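Local atomic coordinates of putative peptidase (Chlamydophila abortus, PDB entry 3CE2), a protein that is a putative zinc metallopeptidase of the M3B (oligopeptidase F) family, probably cleaving a variety of small bioactive peptides. Residues F470-I482 / Y496-Y509. Residues are numbered along the deposited sequence; the frame is centred on the assembly and turned at random.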
loop_
_atom_site.group_PDB
_atom_site.type_symbol
_atom_site.label_atom_id
_atom_site.label_comp_id
_atom_site.label_asym_id
_atom_site.label_seq_id
_atom_site.Cartn_x
_atom_site.Cartn_y
_atom_site.Cartn_z
ATOM N N PHE A 470 -5.481 -13.839 2.748
ATOM C CA PHE A 470 -6.570 -14.655 2.185
ATOM C C PHE A 470 -7.719 -13.846 1.601
ATOM O O PHE A 470 -8.120 -14.057 0.444
ATOM C CB PHE A 470 -7.080 -15.681 3.209
ATOM C CG PHE A 470 -6.123 -16.808 3.424
ATOM C CD1 PHE A 470 -6.222 -17.971 2.674
ATOM C CD2 PHE A 470 -5.073 -16.680 4.311
ATOM C CE1 PHE A 470 -5.310 -19.007 2.826
ATOM C CE2 PHE A 470 -4.167 -17.716 4.477
ATOM C CZ PHE A 470 -4.284 -18.877 3.727
ATOM N N ARG A 471 -8.240 -12.921 2.399
ATOM C CA ARG A 471 -9.352 -12.113 1.948
ATOM C C ARG A 471 -8.985 -11.331 0.702
ATOM O O ARG A 471 -9.806 -11.203 -0.190
ATOM C CB ARG A 471 -9.891 -11.193 3.041
ATOM C CG ARG A 471 -11.150 -10.488 2.580
ATOM C CD ARG A 471 -12.217 -10.391 3.648
ATOM N NE ARG A 471 -12.218 -9.122 4.390
ATOM C CZ ARG A 471 -12.998 -8.072 4.110
ATOM N NH1 ARG A 471 -12.933 -6.975 4.867
ATOM N NH2 ARG A 471 -13.839 -8.116 3.079
ATOM N N GLN A 472 -7.756 -10.828 0.612
ATOM C CA GLN A 472 -7.348 -10.097 -0.608
ATOM C C GLN A 472 -7.242 -11.005 -1.823
ATOM O O GLN A 472 -7.519 -10.596 -2.951
ATOM C CB GLN A 472 -6.036 -9.366 -0.391
ATOM C CG GLN A 472 -6.061 -8.500 0.863
ATOM C CD GLN A 472 -7.186 -7.483 0.821
ATOM O OE1 GLN A 472 -7.370 -6.801 -0.176
ATOM N NE2 GLN A 472 -7.941 -7.380 1.899
ATOM N N VAL A 473 -6.857 -12.255 -1.601
ATOM C CA VAL A 473 -6.683 -13.163 -2.720
ATOM C C VAL A 473 -8.074 -13.587 -3.224
ATOM O O VAL A 473 -8.320 -13.750 -4.432
ATOM C CB VAL A 473 -5.814 -14.358 -2.307
ATOM C CG1 VAL A 473 -5.837 -15.431 -3.374
ATOM C CG2 VAL A 473 -4.389 -13.898 -2.032
ATOM N N LEU A 474 -9.010 -13.720 -2.297
ATOM C CA LEU A 474 -10.387 -13.876 -2.728
ATOM C C LEU A 474 -10.752 -12.741 -3.681
ATOM O O LEU A 474 -11.144 -13.019 -4.822
ATOM C CB LEU A 474 -11.331 -13.931 -1.533
ATOM C CG LEU A 474 -12.742 -14.481 -1.748
ATOM C CD1 LEU A 474 -13.380 -14.613 -0.412
ATOM C CD2 LEU A 474 -13.559 -13.566 -2.599
ATOM N N PHE A 475 -10.592 -11.477 -3.244
ATOM C CA PHE A 475 -10.910 -10.327 -4.106
ATOM C C PHE A 475 -10.199 -10.537 -5.447
ATOM O O PHE A 475 -10.801 -10.357 -6.530
ATOM C CB PHE A 475 -10.545 -8.940 -3.515
ATOM C CG PHE A 475 -11.259 -8.561 -2.178
ATOM C CD1 PHE A 475 -12.446 -9.173 -1.755
ATOM C CD2 PHE A 475 -10.753 -7.511 -1.374
ATOM C CE1 PHE A 475 -13.094 -8.774 -0.549
ATOM C CE2 PHE A 475 -11.392 -7.118 -0.188
ATOM C CZ PHE A 475 -12.571 -7.759 0.221
ATOM N N ALA A 476 -8.935 -10.954 -5.388
ATOM C CA ALA A 476 -8.135 -11.127 -6.621
ATOM C C ALA A 476 -8.712 -12.125 -7.607
ATOM O O ALA A 476 -8.750 -11.836 -8.803
ATOM C CB ALA A 476 -6.713 -11.472 -6.313
ATOM N N SER A 477 -9.174 -13.286 -7.150
ATOM C CA SER A 477 -9.762 -14.214 -8.123
ATOM C C SER A 477 -11.070 -13.676 -8.652
ATOM O O SER A 477 -11.382 -13.817 -9.856
ATOM C CB SER A 477 -9.966 -15.621 -7.571
ATOM O OG SER A 477 -10.166 -15.551 -6.195
ATOM N N PHE A 478 -11.836 -13.057 -7.754
ATOM C CA PHE A 478 -13.080 -12.449 -8.173
ATOM C C PHE A 478 -12.805 -11.477 -9.308
ATOM O O PHE A 478 -13.409 -11.560 -10.386
ATOM C CB PHE A 478 -13.766 -11.727 -7.027
ATOM C CG PHE A 478 -15.060 -11.120 -7.431
ATOM C CD1 PHE A 478 -16.042 -11.903 -8.008
ATOM C CD2 PHE A 478 -15.283 -9.752 -7.297
ATOM C CE1 PHE A 478 -17.239 -11.340 -8.411
ATOM C CE2 PHE A 478 -16.487 -9.181 -7.706
ATOM C CZ PHE A 478 -17.463 -9.978 -8.260
ATOM N N GLU A 479 -11.860 -10.573 -9.073
ATOM C CA GLU A 479 -11.534 -9.553 -10.050
ATOM C C GLU A 479 -11.006 -10.214 -11.330
ATOM O O GLU A 479 -11.188 -9.726 -12.454
ATOM C CB GLU A 479 -10.532 -8.566 -9.439
ATOM C CG GLU A 479 -10.048 -7.504 -10.378
ATOM C CD GLU A 479 -9.178 -6.428 -9.696
ATOM O OE1 GLU A 479 -8.565 -6.700 -8.629
ATOM O OE2 GLU A 479 -9.105 -5.294 -10.247
ATOM N N TYR A 480 -10.365 -11.352 -11.164
ATOM C CA TYR A 480 -9.862 -12.055 -12.307
ATOM C C TYR A 480 -11.003 -12.665 -13.116
ATOM O O TYR A 480 -11.063 -12.490 -14.335
ATOM C CB TYR A 480 -8.916 -13.133 -11.837
ATOM C CG TYR A 480 -8.363 -13.953 -12.953
ATOM C CD1 TYR A 480 -7.244 -13.525 -13.670
ATOM C CD2 TYR A 480 -8.953 -15.166 -13.297
ATOM C CE1 TYR A 480 -6.728 -14.281 -14.704
ATOM C CE2 TYR A 480 -8.453 -15.926 -14.325
ATOM C CZ TYR A 480 -7.337 -15.486 -15.018
ATOM O OH TYR A 480 -6.846 -16.257 -16.035
ATOM N N ASP A 481 -11.910 -13.380 -12.444
ATOM C CA ASP A 481 -13.017 -14.062 -13.148
ATOM C C ASP A 481 -13.946 -13.102 -13.863
ATOM O O ASP A 481 -14.530 -13.458 -14.877
ATOM C CB ASP A 481 -13.871 -14.905 -12.204
ATOM C CG ASP A 481 -13.113 -16.075 -11.601
ATOM O OD1 ASP A 481 -11.992 -16.355 -12.077
ATOM O OD2 ASP A 481 -13.633 -16.715 -10.642
ATOM N N ILE A 482 -14.129 -11.898 -13.330
ATOM C CA ILE A 482 -15.127 -11.007 -13.931
ATOM C C ILE A 482 -14.575 -10.285 -15.134
ATOM O O ILE A 482 -15.310 -9.973 -16.060
ATOM C CB ILE A 482 -15.743 -9.995 -12.944
ATOM C CG1 ILE A 482 -14.728 -8.906 -12.555
ATOM C CG2 ILE A 482 -16.299 -10.692 -11.736
ATOM C CD1 ILE A 482 -15.299 -7.894 -11.587
ATOM N N TYR A 496 -25.065 -12.949 -12.082
ATOM C CA TYR A 496 -23.782 -13.521 -12.364
ATOM C C TYR A 496 -22.763 -13.150 -11.281
ATOM O O TYR A 496 -22.136 -14.029 -10.679
ATOM C CB TYR A 496 -23.307 -13.058 -13.733
ATOM C CG TYR A 496 -22.014 -13.700 -14.128
ATOM C CD1 TYR A 496 -21.989 -14.984 -14.665
ATOM C CD2 TYR A 496 -20.808 -13.041 -13.935
ATOM C CE1 TYR A 496 -20.804 -15.585 -15.011
ATOM C CE2 TYR A 496 -19.619 -13.627 -14.278
ATOM C CZ TYR A 496 -19.622 -14.897 -14.815
ATOM O OH TYR A 496 -18.428 -15.473 -15.161
ATOM N N LEU A 497 -22.600 -11.854 -11.030
ATOM C CA LEU A 497 -21.665 -11.381 -10.006
ATOM C C LEU A 497 -21.901 -12.112 -8.698
ATOM O O LEU A 497 -20.975 -12.594 -8.043
ATOM C CB LEU A 497 -21.821 -9.872 -9.798
ATOM C CG LEU A 497 -21.351 -9.087 -11.023
ATOM C CD1 LEU A 497 -21.739 -7.591 -11.011
ATOM C CD2 LEU A 497 -19.865 -9.247 -11.122
ATOM N N SER A 498 -23.157 -12.226 -8.324
ATOM C CA SER A 498 -23.464 -12.824 -7.052
ATOM C C SER A 498 -23.193 -14.314 -6.978
ATOM O O SER A 498 -23.012 -14.826 -5.887
ATOM C CB SER A 498 -24.891 -12.502 -6.647
ATOM O OG SER A 498 -24.891 -11.244 -6.015
ATOM N N SER A 499 -23.165 -15.003 -8.117
ATOM C CA SER A 499 -22.871 -16.446 -8.134
ATOM C C SER A 499 -21.392 -16.667 -8.065
ATOM O O SER A 499 -20.906 -17.471 -7.287
ATOM C CB SER A 499 -23.357 -17.100 -9.420
ATOM O OG SER A 499 -24.760 -17.160 -9.411
ATOM N N THR A 500 -20.690 -15.952 -8.929
ATOM C CA THR A 500 -19.257 -15.938 -8.952
ATOM C C THR A 500 -18.725 -15.711 -7.538
ATOM O O THR A 500 -17.831 -16.428 -7.066
ATOM C CB THR A 500 -18.797 -14.803 -9.852
ATOM O OG1 THR A 500 -19.304 -15.027 -11.165
ATOM C CG2 THR A 500 -17.306 -14.735 -9.923
ATOM N N TYR A 501 -19.269 -14.716 -6.855
ATOM C CA TYR A 501 -18.734 -14.378 -5.553
ATOM C C TYR A 501 -19.118 -15.457 -4.540
ATOM O O TYR A 501 -18.355 -15.772 -3.612
ATOM C CB TYR A 501 -19.199 -12.985 -5.127
ATOM C CG TYR A 501 -18.409 -12.393 -4.013
ATOM C CD1 TYR A 501 -17.275 -11.632 -4.265
ATOM C CD2 TYR A 501 -18.787 -12.584 -2.704
ATOM C CE1 TYR A 501 -16.527 -11.091 -3.227
ATOM C CE2 TYR A 501 -18.048 -12.056 -1.659
ATOM C CZ TYR A 501 -16.917 -11.312 -1.924
ATOM O OH TYR A 501 -16.191 -10.767 -0.865
ATOM N N LYS A 502 -20.292 -16.037 -4.722
ATOM C CA LYS A 502 -20.739 -17.079 -3.796
ATOM C C LYS A 502 -19.841 -18.324 -3.845
ATOM O O LYS A 502 -19.381 -18.796 -2.809
ATOM C CB LYS A 502 -22.195 -17.472 -4.034
ATOM C CG LYS A 502 -22.646 -18.525 -3.048
ATOM C CD LYS A 502 -24.148 -18.616 -2.921
ATOM C CE LYS A 502 -24.493 -19.077 -1.488
ATOM N NZ LYS A 502 -25.892 -19.591 -1.311
ATOM N N ASN A 503 -19.595 -18.834 -5.050
ATOM C CA ASN A 503 -18.691 -19.971 -5.248
ATOM C C ASN A 503 -17.360 -19.656 -4.625
ATOM O O ASN A 503 -16.798 -20.478 -3.906
ATOM C CB ASN A 503 -18.530 -20.358 -6.734
ATOM C CG ASN A 503 -19.884 -20.700 -7.411
ATOM O OD1 ASN A 503 -20.810 -21.238 -6.782
ATOM N ND2 ASN A 503 -19.996 -20.374 -8.692
ATOM N N LEU A 504 -16.868 -18.452 -4.865
ATOM C CA LEU A 504 -15.603 -18.059 -4.278
ATOM C C LEU A 504 -15.654 -18.078 -2.759
ATOM O O LEU A 504 -14.755 -18.629 -2.116
ATOM C CB LEU A 504 -15.153 -16.688 -4.779
ATOM C CG LEU A 504 -14.133 -16.620 -5.911
ATOM C CD1 LEU A 504 -14.474 -17.589 -7.040
ATOM C CD2 LEU A 504 -14.073 -15.187 -6.435
ATOM N N GLN A 505 -16.693 -17.497 -2.172
ATOM C CA GLN A 505 -16.765 -17.499 -0.707
ATOM C C GLN A 505 -16.720 -18.927 -0.248
ATOM O O GLN A 505 -16.241 -19.256 0.841
ATOM C CB GLN A 505 -18.050 -16.862 -0.218
ATOM C CG GLN A 505 -18.084 -15.361 -0.442
ATOM C CD GLN A 505 -19.420 -14.788 -0.107
ATOM O OE1 GLN A 505 -20.379 -14.996 -0.840
ATOM N NE2 GLN A 505 -19.507 -14.077 1.008
ATOM N N ASN A 506 -17.208 -19.784 -1.119
ATOM C CA ASN A 506 -17.280 -21.169 -0.809
ATOM C C ASN A 506 -15.940 -21.854 -0.857
ATOM O O ASN A 506 -15.572 -22.533 0.092
ATOM C CB ASN A 506 -18.249 -21.842 -1.745
ATOM C CG ASN A 506 -19.249 -22.618 -0.998
ATOM O OD1 ASN A 506 -18.921 -23.651 -0.417
ATOM N ND2 ASN A 506 -20.474 -22.094 -0.924
ATOM N N GLU A 507 -15.204 -21.669 -1.948
ATOM C CA GLU A 507 -13.843 -22.211 -2.043
ATOM C C GLU A 507 -12.991 -21.795 -0.847
ATOM O O GLU A 507 -12.101 -22.528 -0.447
ATOM C CB GLU A 507 -13.150 -21.829 -3.368
ATOM C CG GLU A 507 -13.889 -22.310 -4.613
ATOM C CD GLU A 507 -13.171 -21.974 -5.925
ATOM O OE1 GLU A 507 -12.093 -22.564 -6.169
ATOM O OE2 GLU A 507 -13.684 -21.139 -6.726
ATOM N N PHE A 508 -13.267 -20.639 -0.255
ATOM C CA PHE A 508 -12.408 -20.160 0.811
ATOM C C PHE A 508 -12.961 -20.486 2.165
ATOM O O PHE A 508 -12.226 -20.804 3.084
ATOM C CB PHE A 508 -12.210 -18.651 0.721
ATOM C CG PHE A 508 -11.256 -18.227 -0.353
ATOM C CD1 PHE A 508 -9.960 -17.866 -0.045
ATOM C CD2 PHE A 508 -11.651 -18.178 -1.667
ATOM C CE1 PHE A 508 -9.076 -17.486 -1.040
ATOM C CE2 PHE A 508 -10.770 -17.774 -2.664
ATOM C CZ PHE A 508 -9.484 -17.436 -2.341
ATOM N N TYR A 509 -14.270 -20.406 2.303
ATOM C CA TYR A 509 -14.834 -20.376 3.628
ATOM C C TYR A 509 -15.820 -21.489 3.852
ATOM O O TYR A 509 -16.343 -21.636 4.967
ATOM C CB TYR A 509 -15.533 -19.034 3.832
ATOM C CG TYR A 509 -14.605 -17.844 3.790
ATOM C CD1 TYR A 509 -13.679 -17.624 4.803
ATOM C CD2 TYR A 509 -14.665 -16.934 2.746
ATOM C CE1 TYR A 509 -12.834 -16.530 4.780
ATOM C CE2 TYR A 509 -13.813 -15.852 2.698
ATOM C CZ TYR A 509 -12.905 -15.646 3.719
ATOM O OH TYR A 509 -12.051 -14.560 3.658
#
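Phe478 and Tyr501 meet in a T-shaped stack, the tyrosine's CD1 edge directed at the centre of the phenylalanine face, with ring centroids 5.2 Å apart and planes at 87°. Phe478 swings CG anti to the backbone N (chi1 -179°), which slides its ring among Leu497, Thr500, Tyr501 and Leu504 as a knob in a hole. Thr500 CG2 abuts the rim of that ring, 3.6 Å from Phe478 CD1, while OG1 donates a hydrogen bond to Tyr496 O (3.0 Å) from above the carbonyl plane; threonine thus offers a methyl to the interface and keeps its polar atom within its own helix. On the other face of Phe478 lies CG2 of Ile482, which also meets Leu497 CD2 at 3.9 Å.

Leu474 is the second knob, its two methyls and CB each meeting a different ring: CD2 leans on Tyr501 CE1, CD1 reaches the edge of Tyr509, and CB stands 4.0 Å from the centroid of the Phe508 ring, a CH-pi contact over the face. From the opposite helix Leu504 fits among Leu474, Ser477, Phe478 and Asp481, and Phe508 among Phe470, Val473, Leu474 and Ser477. Small Ser477 can face Leu504 closely.

Consecutive helices 451-487 and 494-509 form this antiparallel but inclined hairpin of the M3 peptidase region, segment axes approaching to 10.1 Å at 143°. Asp481 lies near zinc-binding His484. Helices 278-289 and 292-306 pack against the Phe470 and Phe508 end, and helix 240-260 against Ile482 and Leu497.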